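Local coordinates for hypothetical conserved protein TTC0263 (Thermus thermophilus, PDB 2PL2) that is of unknown function but folds as an all-helical tetratricopeptide repeat protein, a class that commonly serves as a scaffold for protein-protein interactions, at residues L157-L162 with A172-A177. Sequence-based numbering, arbitrary orientation.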
ATOM      1  N   LEU A 157     -17.447   0.515   8.583  1.00 22.05           N
ATOM      2  CA  LEU A 157     -18.823   0.996   8.642  1.00 24.58           C
ATOM      3  C   LEU A 157     -18.834   2.485   8.310  1.00 25.25           C
ATOM      4  O   LEU A 157     -19.642   2.952   7.505  1.00 25.11           O
ATOM      5  CB  LEU A 157     -19.394   0.793  10.046  1.00 25.28           C
ATOM      6  CG  LEU A 157     -20.659  -0.062  10.143  1.00 29.52           C
ATOM      7  CD1 LEU A 157     -21.152  -0.094  11.602  1.00 29.20           C
ATOM      8  CD2 LEU A 157     -21.741   0.514   9.219  1.00 27.15           C
ATOM      9  N   ALA A 158     -17.920   3.224   8.937  1.00 26.65           N
ATOM     10  CA  ALA A 158     -17.790   4.665   8.715  1.00 29.13           C
ATOM     11  C   ALA A 158     -17.613   4.894   7.239  1.00 29.85           C
ATOM     12  O   ALA A 158     -18.353   5.666   6.623  1.00 29.28           O
ATOM     13  CB  ALA A 158     -16.582   5.214   9.479  1.00 27.89           C
ATOM     14  N   GLU A 159     -16.611   4.213   6.687  1.00 33.35           N
ATOM     15  CA  GLU A 159     -16.289   4.277   5.263  1.00 34.67           C
ATOM     16  C   GLU A 159     -17.488   3.998   4.388  1.00 32.21           C
ATOM     17  O   GLU A 159     -17.714   4.715   3.419  1.00 32.34           O
ATOM     18  CB  GLU A 159     -15.169   3.293   4.926  1.00 38.91           C
ATOM     19  CG  GLU A 159     -13.792   3.881   5.113  1.00 43.47           C
ATOM     20  CD  GLU A 159     -13.555   5.057   4.189  1.00 46.21           C
ATOM     21  OE1 GLU A 159     -13.558   4.846   2.961  1.00 47.75           O
ATOM     22  OE2 GLU A 159     -13.367   6.187   4.689  1.00 46.39           O
ATOM     23  N   LEU A 160     -18.249   2.955   4.707  1.00 31.34           N
ATOM     24  CA  LEU A 160     -19.450   2.655   3.916  1.00 31.67           C
ATOM     25  C   LEU A 160     -20.499   3.776   4.036  1.00 32.47           C
ATOM     26  O   LEU A 160     -21.334   3.948   3.154  1.00 32.20           O
ATOM     27  CB  LEU A 160     -20.075   1.327   4.349  1.00 31.72           C
ATOM     28  CG  LEU A 160     -21.398   0.966   3.658  1.00 31.58           C
ATOM     29  CD1 LEU A 160     -21.217   0.894   2.141  1.00 29.38           C
ATOM     30  CD2 LEU A 160     -21.925  -0.345   4.222  1.00 31.47           C
ATOM     31  N   TYR A 161     -20.455   4.542   5.126  1.00 34.24           N
ATOM     32  CA  TYR A 161     -21.405   5.636   5.302  1.00 34.99           C
ATOM     33  C   TYR A 161     -21.021   6.852   4.479  1.00 36.78           C
ATOM     34  O   TYR A 161     -21.892   7.614   4.035  1.00 38.12           O
ATOM     35  CB  TYR A 161     -21.538   6.005   6.775  1.00 32.50           C
ATOM     36  CG  TYR A 161     -22.349   4.999   7.541  1.00 29.73           C
ATOM     37  CD1 TYR A 161     -23.434   4.373   6.941  1.00 27.06           C
ATOM     38  CD2 TYR A 161     -22.044   4.671   8.855  1.00 29.08           C
ATOM     39  CE1 TYR A 161     -24.191   3.449   7.618  1.00 27.80           C
ATOM     40  CE2 TYR A 161     -22.805   3.737   9.554  1.00 29.99           C
ATOM     41  CZ  TYR A 161     -23.879   3.129   8.917  1.00 28.57           C
ATOM     42  OH  TYR A 161     -24.637   2.187   9.552  1.00 29.30           O
ATOM     43  N   LEU A 162     -19.723   7.039   4.270  1.00 37.38           N
ATOM     44  CA  LEU A 162     -19.270   8.153   3.450  1.00 38.66           C
ATOM     45  C   LEU A 162     -19.642   7.853   2.002  1.00 40.71           C
ATOM     46  O   LEU A 162     -20.022   8.747   1.246  1.00 41.62           O
ATOM     47  CB  LEU A 162     -17.760   8.359   3.598  1.00 35.72           C
ATOM     48  CG  LEU A 162     -17.381   9.076   4.899  1.00 35.13           C
ATOM     49  CD1 LEU A 162     -15.887   9.269   4.989  1.00 34.39           C
ATOM     50  CD2 LEU A 162     -18.084  10.417   4.943  1.00 32.81           C
ATOM     51  N   ALA A 172     -20.284   9.488  13.473  1.00 24.00           N
ATOM     52  CA  ALA A 172     -20.663   8.810  14.713  1.00 23.29           C
ATOM     53  C   ALA A 172     -19.892   7.519  14.920  1.00 23.06           C
ATOM     54  O   ALA A 172     -19.531   7.177  16.051  1.00 23.91           O
ATOM     55  CB  ALA A 172     -22.169   8.526  14.726  1.00 23.45           C
ATOM     56  N   GLN A 173     -19.636   6.797  13.834  1.00 23.68           N
ATOM     57  CA  GLN A 173     -18.893   5.540  13.928  1.00 23.57           C
ATOM     58  C   GLN A 173     -17.409   5.775  14.228  1.00 23.47           C
ATOM     59  O   GLN A 173     -16.765   4.955  14.909  1.00 23.77           O
ATOM     60  CB  GLN A 173     -19.055   4.722  12.640  1.00 23.84           C
ATOM     61  CG  GLN A 173     -20.455   4.100  12.477  1.00 20.78           C
ATOM     62  CD  GLN A 173     -20.705   3.003  13.481  1.00 21.60           C
ATOM     63  OE1 GLN A 173     -19.782   2.523  14.135  1.00 20.44           O
ATOM     64  NE2 GLN A 173     -21.952   2.589  13.605  1.00 24.79           N
ATOM     65  N   TYR A 174     -16.861   6.889  13.736  1.00 21.96           N
ATOM     66  CA  TYR A 174     -15.453   7.195  14.015  1.00 20.68           C
ATOM     67  C   TYR A 174     -15.324   7.578  15.488  1.00 20.20           C
ATOM     68  O   TYR A 174     -14.401   7.134  16.187  1.00 18.41           O
ATOM     69  CB  TYR A 174     -14.946   8.347  13.124  1.00 22.12           C
ATOM     70  CG  TYR A 174     -14.618   7.951  11.691  1.00 21.52           C
ATOM     71  CD1 TYR A 174     -13.718   6.929  11.423  1.00 23.07           C
ATOM     72  CD2 TYR A 174     -15.157   8.640  10.614  1.00 21.99           C
ATOM     73  CE1 TYR A 174     -13.362   6.604  10.130  1.00 24.85           C
ATOM     74  CE2 TYR A 174     -14.810   8.329   9.309  1.00 23.62           C
ATOM     75  CZ  TYR A 174     -13.904   7.306   9.072  1.00 28.18           C
ATOM     76  OH  TYR A 174     -13.538   6.969   7.782  1.00 29.58           O
ATOM     77  N   ALA A 175     -16.261   8.407  15.958  1.00 22.04           N
ATOM     78  CA  ALA A 175     -16.271   8.862  17.359  1.00 21.83           C
ATOM     79  C   ALA A 175     -16.285   7.647  18.292  1.00 21.97           C
ATOM     80  O   ALA A 175     -15.606   7.628  19.323  1.00 24.40           O
ATOM     81  CB  ALA A 175     -17.486   9.744  17.615  1.00 20.60           C
ATOM     82  N   LYS A 176     -17.053   6.624  17.923  1.00 21.88           N
ATOM     83  CA  LYS A 176     -17.113   5.408  18.729  1.00 23.72           C
ATOM     84  C   LYS A 176     -15.790   4.650  18.622  1.00 24.37           C
ATOM     85  O   LYS A 176     -15.193   4.263  19.629  1.00 25.01           O
ATOM     86  CB  LYS A 176     -18.249   4.501  18.255  1.00 27.31           C
ATOM     87  CG  LYS A 176     -18.424   3.272  19.139  1.00 33.12           C
ATOM     88  CD  LYS A 176     -18.732   3.685  20.580  1.00 35.33           C
ATOM     89  CE  LYS A 176     -18.493   2.555  21.566  1.00 37.78           C
ATOM     90  NZ  LYS A 176     -19.426   1.408  21.364  1.00 41.54           N
ATOM     91  N   ALA A 177     -15.341   4.432  17.387  1.00 24.83           N
ATOM     92  CA  ALA A 177     -14.082   3.737  17.139  1.00 23.14           C
ATOM     93  C   ALA A 177     -12.973   4.404  17.935  1.00 20.32           C
ATOM     94  O   ALA A 177     -12.138   3.728  18.532  1.00 17.70           O
ATOM     95  CB  ALA A 177     -13.752   3.749  15.639  1.00 23.97           C
TER
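Gln173 lies against Leu157, Ala158 and Tyr161. Its CA is 5.4 Å from the CA of Ala158, and its CB faces the Ala158 methyl. The chain then bends at chi2 (-69°). This bend turns the amide toward Leu157, whose CD1 is 3.4 Å from Gln173 NE2. Gln173 CG meets the edge of the Tyr161 ring, 3.8 Å from CE2. The amide oxygen OE1 accepts a hydrogen bond from Arg154, one turn before Ala158 on the same helix. Tyr174 comes next and lays one ring face over Ala158. The Ala158 CB sits 3.5 Å from the centroid of the Tyr174 ring and 13° off its normal, a CH-pi contact. Tyr174 OH comes 3.2 Å from Glu159 OE2, but the angle is poor for a hydrogen bond. Glu159 OE2 instead forms a salt bridge with Arg20 of the second subunit, which also packs on Tyr174. The Tyr174 side chain also packs against Tyr191 and Ala194 of helix 185-195. Segments 157-162 and 172-177 run antiparallel, axes 9.1 Å apart at 164°, and their helices pair as in a tetratricopeptide helical hairpin. No hydrogen bond joins the two segments. Packing of Ala158 on Tyr174, and of Gln173 on Leu157 and Tyr161, therefore carries the contact, while Gln173 OE1 and Glu159 OE2 bond outside it.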